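Local coordinates for cystathionine beta-lyases/cystathionine gamma-synthases (PDB 5X5H), which probably catalyses the pyridoxal 5'-phosphate-dependent condensation of O-succinyl-L-homoserine with L-cysteine to give L,L-cystathionine and succinate, at residues Asp142-Ile147 against Thr172-Val177; Gly72-Arg77 against Val218-Glu223; Thr322-Ile327 against Glu380-Asn385. One frame throughout, in Å; residues are numbered along the deposited sequence.

Interaction 1: residues Asp142-Ile147 against Thr172-Val177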
loop_
_atom_site.group_PDB
_atom_site.type_symbol
_atom_site.label_atom_id
_atom_site.label_comp_id
_atom_site.label_asym_id
_atom_site.label_seq_id
_atom_site.Cartn_x
_atom_site.Cartn_y
_atom_site.Cartn_z
ATOM N N ASP A 142 -41.167 -27.151 1.058
ATOM C CA ASP A 142 -41.767 -26.107 1.861
ATOM C C ASP A 142 -40.732 -25.394 2.719
ATOM O O ASP A 142 -40.894 -24.200 2.936
ATOM C CB ASP A 142 -42.766 -26.787 2.772
ATOM C CG ASP A 142 -44.077 -27.094 2.066
ATOM O OD1 ASP A 142 -44.330 -26.653 0.929
ATOM O OD2 ASP A 142 -44.885 -27.790 2.692
ATOM N N ASN A 143 -39.656 -26.075 3.008
ATOM C CA ASN A 143 -38.539 -25.511 3.775
ATOM C C ASN A 143 -37.394 -24.896 2.910
ATOM O O ASN A 143 -36.391 -24.498 3.487
ATOM C CB ASN A 143 -38.006 -26.391 4.844
ATOM C CG ASN A 143 -37.329 -27.646 4.375
ATOM O OD1 ASN A 143 -37.761 -28.158 3.274
ATOM N ND2 ASN A 143 -36.321 -28.186 5.084
ATOM N N THR A 144 -37.559 -24.887 1.610
ATOM C CA THR A 144 -36.499 -24.324 0.691
ATOM C C THR A 144 -36.505 -22.862 0.919
ATOM O O THR A 144 -37.466 -22.192 0.634
ATOM C CB THR A 144 -36.787 -24.647 -0.738
ATOM O OG1 THR A 144 -36.807 -26.105 -0.864
ATOM C CG2 THR A 144 -35.598 -24.110 -1.652
ATOM N N LYS A 145 -35.324 -22.315 1.320
ATOM C CA LYS A 145 -35.140 -20.854 1.460
ATOM C C LYS A 145 -34.222 -20.243 0.446
ATOM O O LYS A 145 -34.231 -19.043 0.240
ATOM C CB LYS A 145 -34.599 -20.571 2.878
ATOM C CG LYS A 145 -35.492 -21.025 3.995
ATOM C CD LYS A 145 -36.807 -20.263 3.971
ATOM C CE LYS A 145 -37.465 -20.369 5.333
ATOM N NZ LYS A 145 -37.960 -21.685 5.379
ATOM N N LEU A 146 -33.515 -21.073 -0.324
ATOM C CA LEU A 146 -32.450 -20.570 -1.214
ATOM C C LEU A 146 -32.346 -21.466 -2.422
ATOM O O LEU A 146 -32.185 -22.697 -2.272
ATOM C CB LEU A 146 -31.147 -20.574 -0.410
ATOM C CG LEU A 146 -29.928 -20.001 -1.140
ATOM C CD1 LEU A 146 -30.103 -18.616 -1.699
ATOM C CD2 LEU A 146 -28.756 -20.074 -0.125
ATOM N N ILE A 147 -32.330 -20.854 -3.564
ATOM C CA ILE A 147 -31.885 -21.511 -4.838
ATOM C C ILE A 147 -30.586 -20.772 -5.246
ATOM O O ILE A 147 -30.626 -19.529 -5.423
ATOM C CB ILE A 147 -32.941 -21.388 -5.922
ATOM C CG1 ILE A 147 -34.300 -21.959 -5.404
ATOM C CG2 ILE A 147 -32.506 -22.091 -7.230
ATOM C CD1 ILE A 147 -35.415 -21.741 -6.389
ATOM N N THR A 172 -43.519 -18.841 -2.900
ATOM C CA THR A 172 -42.641 -19.636 -2.061
ATOM C C THR A 172 -41.914 -18.658 -1.150
ATOM O O THR A 172 -41.950 -17.471 -1.401
ATOM C CB THR A 172 -41.597 -20.518 -2.802
ATOM O OG1 THR A 172 -40.462 -19.743 -3.234
ATOM C CG2 THR A 172 -42.158 -21.275 -4.053
ATOM N N ASN A 173 -41.294 -19.227 -0.145
ATOM C CA ASN A 173 -40.349 -18.519 0.680
ATOM C C ASN A 173 -38.884 -18.704 0.188
ATOM O O ASN A 173 -37.985 -18.490 0.995
ATOM C CB ASN A 173 -40.441 -19.055 2.117
ATOM C CG ASN A 173 -41.764 -18.733 2.781
ATOM O OD1 ASN A 173 -42.378 -17.686 2.551
ATOM N ND2 ASN A 173 -42.176 -19.604 3.637
ATOM N N ALA A 174 -38.663 -19.145 -1.038
ATOM C CA ALA A 174 -37.280 -19.324 -1.573
ATOM C C ALA A 174 -36.820 -18.006 -2.168
ATOM O O ALA A 174 -37.569 -17.322 -2.801
ATOM C CB ALA A 174 -37.206 -20.416 -2.573
ATOM N N LYS A 175 -35.544 -17.710 -1.965
ATOM C CA LYS A 175 -34.883 -16.619 -2.690
ATOM C C LYS A 175 -33.888 -17.177 -3.731
ATOM O O LYS A 175 -33.235 -18.161 -3.375
ATOM C CB LYS A 175 -34.181 -15.667 -1.719
ATOM C CG LYS A 175 -35.201 -14.876 -0.818
ATOM C CD LYS A 175 -34.412 -13.895 0.031
ATOM C CE LYS A 175 -35.280 -13.278 1.149
ATOM N NZ LYS A 175 -36.513 -12.763 0.592
ATOM N N LEU A 176 -33.795 -16.559 -4.860
ATOM C CA LEU A 176 -32.810 -16.866 -5.883
ATOM C C LEU A 176 -31.595 -15.954 -5.695
ATOM O O LEU A 176 -31.760 -14.705 -5.788
ATOM C CB LEU A 176 -33.356 -16.718 -7.250
ATOM C CG LEU A 176 -32.430 -16.810 -8.436
ATOM C CD1 LEU A 176 -31.696 -18.164 -8.454
ATOM C CD2 LEU A 176 -33.119 -16.430 -9.731
ATOM N N VAL A 177 -30.446 -16.579 -5.523
ATOM C CA VAL A 177 -29.164 -15.858 -5.513
ATOM C C VAL A 177 -28.371 -16.369 -6.703
ATOM O O VAL A 177 -28.227 -17.555 -6.928
ATOM C CB VAL A 177 -28.391 -16.000 -4.252
ATOM C CG1 VAL A 177 -26.981 -15.340 -4.377
ATOM C CG2 VAL A 177 -29.223 -15.482 -3.065
HETATM O O HOH W 1 -35.620 -17.168 1.846
#
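The carbonyl of K145 is approached from above its plane: K175 N donates to K145 O at 2.9 Å from a direction 53° out of that plane. Water 1 donates to both K145 O and N173 O, at 2.8 Å each, bridging the two carbonyls where the strands begin to pair. Beyond this point the ladder becomes regular. I147 N donates to K175 O at 2.8 Å, and V177 N donates to I147 O at 3.0 Å, so I147 uses both its N-H and its carbonyl. K175 bonds through its N to K145 O and through its O to I147 N, and I147 O takes V177 N, the stagger of parallel strands, with L146 paired to K175 and I147 to L176. CA-H...O contacts fill in between, the shortest from L146 CA to K175 O at 3.3 Å.

Side chains pack on both faces. With CG of L146 anti to its backbone N (chi1 -176°), CD1 reaches over to CG2 of V177 at 3.5 Å. On the face carrying I147 and L176, CG2 of I147 meets CD1 of L176 at 4.2 Å. K145 CD comes within 3.7 Å of N173 O, while K145 NZ forms a salt bridge with D98.

This is the parallel pair of a beta-alpha-beta unit: strand 144-150, helix 162-167 and strand 175-179. Helix 162-167 covers the I147 and L176 side through V165, I162 and A166. Helix 82-93 covers the other side, with F90 on L146 and L89 on V177. On the side of 144-150 away from 175-179, strand 99-103 bonds through H99 and V101, and H196 lies next to strand 175-179.

Interaction 2: residues Gly72-Arg77 against Val218-Glu223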
loop_
_atom_site.group_PDB
_atom_site.type_symbol
_atom_site.label_atom_id
_atom_site.label_comp_id
_atom_site.label_asym_id
_atom_site.label_seq_id
_atom_site.Cartn_x
_atom_site.Cartn_y
_atom_site.Cartn_z
ATOM N N GLY A 72 -27.300 -2.478 -11.190
ATOM C CA GLY A 72 -28.647 -1.965 -11.083
ATOM C C GLY A 72 -29.251 -2.117 -9.728
ATOM O O GLY A 72 -30.485 -2.342 -9.521
ATOM N N ALA A 73 -28.426 -2.117 -8.670
ATOM C CA ALA A 73 -28.757 -2.352 -7.302
ATOM C C ALA A 73 -28.713 -1.075 -6.452
ATOM O O ALA A 73 -27.740 -0.290 -6.654
ATOM C CB ALA A 73 -27.824 -3.416 -6.684
ATOM N N LYS A 74 -29.602 -0.902 -5.518
ATOM C CA LYS A 74 -29.481 0.210 -4.563
ATOM C C LYS A 74 -28.420 -0.069 -3.510
ATOM O O LYS A 74 -27.746 0.851 -3.026
ATOM C CB LYS A 74 -30.812 0.410 -3.821
ATOM C CG LYS A 74 -31.948 0.865 -4.731
ATOM C CD LYS A 74 -33.304 0.858 -3.990
ATOM C CE LYS A 74 -34.448 0.750 -4.985
ATOM N NZ LYS A 74 -35.686 1.254 -4.341
ATOM N N TYR A 75 -28.149 -1.341 -3.235
ATOM C CA TYR A 75 -27.314 -1.701 -2.030
ATOM C C TYR A 75 -26.225 -2.683 -2.408
ATOM O O TYR A 75 -26.424 -3.637 -3.201
ATOM C CB TYR A 75 -28.196 -2.325 -1.008
ATOM C CG TYR A 75 -29.448 -1.549 -0.640
ATOM C CD1 TYR A 75 -29.307 -0.352 0.060
ATOM C CD2 TYR A 75 -30.674 -1.946 -1.013
ATOM C CE1 TYR A 75 -30.404 0.424 0.398
ATOM C CE2 TYR A 75 -31.799 -1.163 -0.664
ATOM C CZ TYR A 75 -31.623 -0.009 -0.062
ATOM O OH TYR A 75 -32.736 0.797 0.239
ATOM N N GLY A 76 -25.096 -2.546 -1.741
ATOM C CA GLY A 76 -23.955 -3.375 -1.875
ATOM C C GLY A 76 -23.152 -3.459 -0.613
ATOM O O GLY A 76 -22.986 -2.475 0.091
ATOM N N ARG A 77 -22.574 -4.634 -0.288
ATOM C CA ARG A 77 -21.696 -4.774 0.847
ATOM C C ARG A 77 -20.544 -5.689 0.513
ATOM O O ARG A 77 -20.768 -6.740 -0.150
ATOM C CB ARG A 77 -22.381 -5.282 2.093
ATOM C CG ARG A 77 -23.605 -4.430 2.590
ATOM C CD ARG A 77 -23.150 -3.138 3.239
ATOM N NE ARG A 77 -24.327 -2.306 3.527
ATOM C CZ ARG A 77 -24.307 -1.079 4.010
ATOM N NH1 ARG A 77 -23.179 -0.537 4.346
ATOM N NH2 ARG A 77 -25.442 -0.420 4.161
ATOM N N VAL A 218 -24.798 -7.740 -3.747
ATOM C CA VAL A 218 -25.647 -6.652 -4.082
ATOM C C VAL A 218 -27.146 -7.070 -4.057
ATOM O O VAL A 218 -27.474 -8.268 -4.264
ATOM C CB VAL A 218 -25.341 -5.995 -5.404
ATOM C CG1 VAL A 218 -23.898 -5.440 -5.465
ATOM C CG2 VAL A 218 -25.553 -6.945 -6.529
ATOM N N THR A 219 -28.022 -6.106 -3.787
ATOM C CA THR A 219 -29.454 -6.345 -3.694
ATOM C C THR A 219 -30.202 -5.068 -3.849
ATOM O O THR A 219 -29.659 -4.023 -3.627
ATOM C CB THR A 219 -29.701 -7.001 -2.359
ATOM O OG1 THR A 219 -31.126 -7.406 -2.207
ATOM C CG2 THR A 219 -29.423 -6.179 -1.154
ATOM N N ASN A 220 -31.517 -5.210 -4.121
ATOM C CA ASN A 220 -32.468 -4.107 -3.977
ATOM C C ASN A 220 -33.310 -4.186 -2.770
ATOM O O ASN A 220 -34.164 -3.257 -2.538
ATOM C CB ASN A 220 -33.321 -3.919 -5.237
ATOM C CG ASN A 220 -32.537 -3.421 -6.424
ATOM O OD1 ASN A 220 -32.543 -4.033 -7.545
ATOM N ND2 ASN A 220 -31.955 -2.311 -6.246
ATOM N N ASP A 221 -33.130 -5.205 -1.932
ATOM C CA ASP A 221 -33.910 -5.384 -0.677
ATOM C C ASP A 221 -33.288 -4.709 0.492
ATOM O O ASP A 221 -32.235 -5.104 0.969
ATOM C CB ASP A 221 -34.143 -6.847 -0.454
ATOM C CG ASP A 221 -34.916 -7.193 0.832
ATOM O OD1 ASP A 221 -35.192 -6.371 1.665
ATOM O OD2 ASP A 221 -35.283 -8.355 0.946
ATOM N N GLN A 222 -33.870 -3.606 0.965
ATOM C CA GLN A 222 -33.269 -2.872 2.051
ATOM C C GLN A 222 -33.096 -3.709 3.310
ATOM O O GLN A 222 -32.141 -3.489 4.035
ATOM C CB GLN A 222 -34.168 -1.639 2.376
ATOM C CG GLN A 222 -33.584 -0.608 3.336
ATOM C CD GLN A 222 -34.586 0.545 3.485
ATOM O OE1 GLN A 222 -35.702 0.360 4.022
ATOM N NE2 GLN A 222 -34.222 1.707 2.960
ATOM N N GLU A 223 -33.996 -4.608 3.627
ATOM C CA GLU A 223 -33.861 -5.534 4.773
ATOM C C GLU A 223 -32.640 -6.415 4.638
ATOM O O GLU A 223 -31.948 -6.640 5.600
ATOM C CB GLU A 223 -35.123 -6.359 5.121
ATOM C CG GLU A 223 -36.088 -5.358 5.741
ATOM C CD GLU A 223 -37.343 -5.905 6.309
ATOM O OE1 GLU A 223 -37.562 -7.148 6.328
ATOM O OE2 GLU A 223 -38.081 -5.008 6.738
#
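Two antiparallel strands, 75-79 and 215-219, meet here at one margin of the seven-stranded sheet of the PLP-binding domain, and Y75 and T219 form the hydrogen-bonded pair. Y75 N donates to T219 O at 3.1 Å, and T219 N returns a bond to Y75 O at 3.0 Å. The next pair, G76 with V218, is non-hydrogen-bonded. V218 CB rests against A73 CB at 3.8 Å.

The Y75 ring sets its edge against the turn that follows strand 215-219. CG of Y75 lies anti to the carbonyl carbon (chi1 -52°), and the ring edge meets T219 O and N220 O near its plane. Y75 CE2 is 3.5 Å from Q222 CA, and CB of Q222 lies near CZ. K74 CB covers one ring face, offset toward the rim. At the far end Q222 NE2 gives Y75 OH a weak bond at 3.2 Å, the amide being turned 53° from the ring.

The turn holds itself together: T219 OG1 accepts from D221 N in an ST turn, and D221 caps helix 222-235 through a weak bond from E223 N. G72, ending helix 58-70 in a Schellman motif, has its nearest atom about 5 Å from the magnesium ion held by E71 and L191. Two backbone bonds thus tie the strands, while the tyrosine sets its ring edge against the turn carbonyls and takes a weak bond from Q222 at its hydroxyl.

Interaction 3: residues Thr322-Ile327 against Glu380-Asn385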
loop_
_atom_site.group_PDB
_atom_site.type_symbol
_atom_site.label_atom_id
_atom_site.label_comp_id
_atom_site.label_asym_id
_atom_site.label_seq_id
_atom_site.Cartn_x
_atom_site.Cartn_y
_atom_site.Cartn_z
ATOM N N THR A 322 1.002 -28.370 -19.049
ATOM C CA THR A 322 2.402 -28.098 -18.863
ATOM C C THR A 322 3.163 -27.679 -20.134
ATOM O O THR A 322 4.378 -27.392 -20.112
ATOM C CB THR A 322 3.168 -29.297 -18.234
ATOM O OG1 THR A 322 3.038 -30.397 -19.152
ATOM C CG2 THR A 322 2.520 -29.695 -16.923
ATOM N N SER A 323 2.452 -27.535 -21.262
ATOM C CA SER A 323 3.055 -27.205 -22.544
ATOM C C SER A 323 2.948 -25.726 -22.959
ATOM O O SER A 323 3.641 -25.262 -23.838
ATOM C CB SER A 323 2.456 -28.011 -23.641
ATOM O OG SER A 323 2.792 -29.377 -23.419
ATOM N N THR A 324 1.966 -25.035 -22.376
ATOM C CA THR A 324 1.783 -23.623 -22.717
ATOM C C THR A 324 2.933 -22.812 -22.167
ATOM O O THR A 324 3.457 -23.108 -21.026
ATOM C CB THR A 324 0.444 -23.065 -22.215
ATOM O OG1 THR A 324 0.312 -23.352 -20.807
ATOM C CG2 THR A 324 -0.672 -23.667 -22.978
ATOM N N LYS A 325 3.375 -21.770 -22.870
ATOM C CA LYS A 325 4.453 -20.938 -22.443
ATOM C C LYS A 325 4.070 -19.491 -22.187
ATOM O O LYS A 325 4.925 -18.745 -21.714
ATOM C CB LYS A 325 5.521 -20.952 -23.505
ATOM C CG LYS A 325 6.133 -22.334 -23.714
ATOM C CD LYS A 325 7.273 -22.287 -24.698
ATOM C CE LYS A 325 8.415 -21.333 -24.308
ATOM N NZ LYS A 325 9.081 -21.654 -22.992
ATOM N N LEU A 326 2.879 -19.080 -22.584
ATOM C CA LEU A 326 2.377 -17.718 -22.271
ATOM C C LEU A 326 1.272 -17.824 -21.283
ATOM O O LEU A 326 1.270 -17.121 -20.263
ATOM C CB LEU A 326 1.930 -17.074 -23.582
ATOM C CG LEU A 326 1.303 -15.712 -23.460
ATOM C CD1 LEU A 326 2.233 -14.742 -22.775
ATOM C CD2 LEU A 326 1.031 -15.223 -24.886
ATOM N N ILE A 327 0.307 -18.710 -21.520
ATOM C CA ILE A 327 -0.739 -19.025 -20.593
ATOM C C ILE A 327 -0.150 -19.760 -19.419
ATOM O O ILE A 327 0.547 -20.786 -19.630
ATOM C CB ILE A 327 -1.863 -19.844 -21.232
ATOM C CG1 ILE A 327 -2.380 -19.150 -22.521
ATOM C CG2 ILE A 327 -3.064 -20.077 -20.343
ATOM C CD1 ILE A 327 -3.335 -19.998 -23.332
ATOM N N GLU A 380 -1.697 -23.251 -30.158
ATOM C CA GLU A 380 -1.294 -24.130 -31.320
ATOM C C GLU A 380 -0.058 -24.905 -30.986
ATOM O O GLU A 380 -0.097 -26.209 -31.145
ATOM C CB GLU A 380 -1.163 -23.330 -32.595
ATOM C CG GLU A 380 -0.798 -24.155 -33.821
ATOM C CD GLU A 380 -0.663 -23.296 -35.096
ATOM O OE1 GLU A 380 -0.269 -22.097 -34.997
ATOM O OE2 GLU A 380 -0.827 -23.846 -36.184
ATOM N N GLN A 381 1.017 -24.336 -30.498
ATOM C CA GLN A 381 2.227 -25.068 -30.160
ATOM C C GLN A 381 2.002 -26.072 -29.049
ATOM O O GLN A 381 2.513 -27.227 -29.073
ATOM C CB GLN A 381 3.433 -24.155 -29.954
ATOM C CG GLN A 381 3.352 -23.336 -28.630
ATOM C CD GLN A 381 3.783 -24.069 -27.436
ATOM O OE1 GLN A 381 4.614 -25.000 -27.531
ATOM N NE2 GLN A 381 3.270 -23.706 -26.238
ATOM N N ALA A 382 1.129 -25.748 -28.096
ATOM C CA ALA A 382 0.869 -26.669 -27.020
ATOM C C ALA A 382 0.099 -27.872 -27.518
ATOM O O ALA A 382 0.420 -29.030 -27.132
ATOM C CB ALA A 382 0.083 -25.986 -25.905
ATOM N N LEU A 383 -0.852 -27.703 -28.432
ATOM C CA LEU A 383 -1.649 -28.758 -29.024
ATOM C C LEU A 383 -0.632 -29.623 -29.811
ATOM O O LEU A 383 -0.791 -30.826 -29.805
ATOM C CB LEU A 383 -2.748 -28.331 -29.932
ATOM C CG LEU A 383 -3.921 -27.624 -29.223
ATOM C CD1 LEU A 383 -4.833 -27.078 -30.302
ATOM C CD2 LEU A 383 -4.654 -28.498 -28.253
ATOM N N ASN A 384 0.307 -29.002 -30.512
ATOM C CA ASN A 384 1.278 -29.794 -31.324
ATOM C C ASN A 384 2.235 -30.596 -30.466
ATOM O O ASN A 384 2.708 -31.660 -30.965
ATOM C CB ASN A 384 1.987 -28.924 -32.343
ATOM C CG ASN A 384 1.094 -28.444 -33.494
ATOM O OD1 ASN A 384 0.012 -28.962 -33.746
ATOM N ND2 ASN A 384 1.458 -27.351 -34.118
ATOM N N ASN A 385 2.433 -30.242 -29.207
ATOM C CA ASN A 385 3.258 -30.953 -28.192
ATOM C C ASN A 385 2.589 -32.205 -27.656
ATOM O O ASN A 385 3.196 -32.956 -26.842
ATOM C CB ASN A 385 3.715 -30.079 -27.012
ATOM C CG ASN A 385 5.061 -30.524 -26.390
ATOM O OD1 ASN A 385 5.951 -31.003 -27.083
ATOM N ND2 ASN A 385 5.207 -30.340 -25.080
HETATM O O HOH W 2 5.219 -27.079 -25.712
#
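Q381 is folded back by its torsions: CG sits between the backbone N and the carbonyl carbon (chi1 72°), and a second bend at chi2 of 82° carries the amide toward S323. N385, the first residue beyond helix 372-384, instead has CG anti to its backbone N and swings its amide toward the serine hydroxyl. Between these two amides S323 is gripped at both its carbonyl and its side chain.

Q381 NE2 donates to S323 O at 2.9 Å along a nearly straight N-H (165°), with the oxygen lying in the plane of the amide. Water 2 joins the same carbonyl, 3.1 Å from S323 O, to Q381 OE1 at 2.8 Å, so the glutamine amide holds the carbonyl directly through its nitrogen and indirectly through its oxygen. N385 ND2 donates to S323 OG at 3.1 Å, and here too the acceptor lies in the amide plane. Between the polar ends the A382 methyl packs on the S323 methylene, CB to CB at 3.9 Å, and on the T324 CG2 methyl, 3.8 Å from A382 CB.

The contact joins S323 and the loop from T324 onward to the C-terminal end of helix 372-384, with F320 adding to the packing on A382. D378, one turn before A382, accepts from Q381 NE2 and also from the backbone N atoms of K325, L326 and I327, which would probably favour its negative charge. T324 OG1 closes the loop on itself by donating to I327 O.

S323 OG accepts from N385 and bonds to K319 O, so the buried hydroxyl is satisfied on both counts, and the S323 carbonyl is held in its turn by the Q381 amide and by water 2.

In the fold
Interactions 1 and 2 share the seven-stranded mixed sheet of the large PLP-binding domain: interaction 1 joins neighbouring inner strands 144-150 and 175-179, interaction 2 the outermost strand 75-79 to 215-219. Their centres are 18 Å apart, and interaction 1 is nested along the chain inside the long loop closed by interaction 2. Interaction 3 comes later in sequence and lies across the chain's centre, about 45 Å from interaction 1 and 44 Å from interaction 2, centre to centre. The first two therefore shape the cofactor-bearing domain, while the third packs the loop after helix 313-323 on helix 372-384, beside the five-stranded sheet and away from the annotated sites.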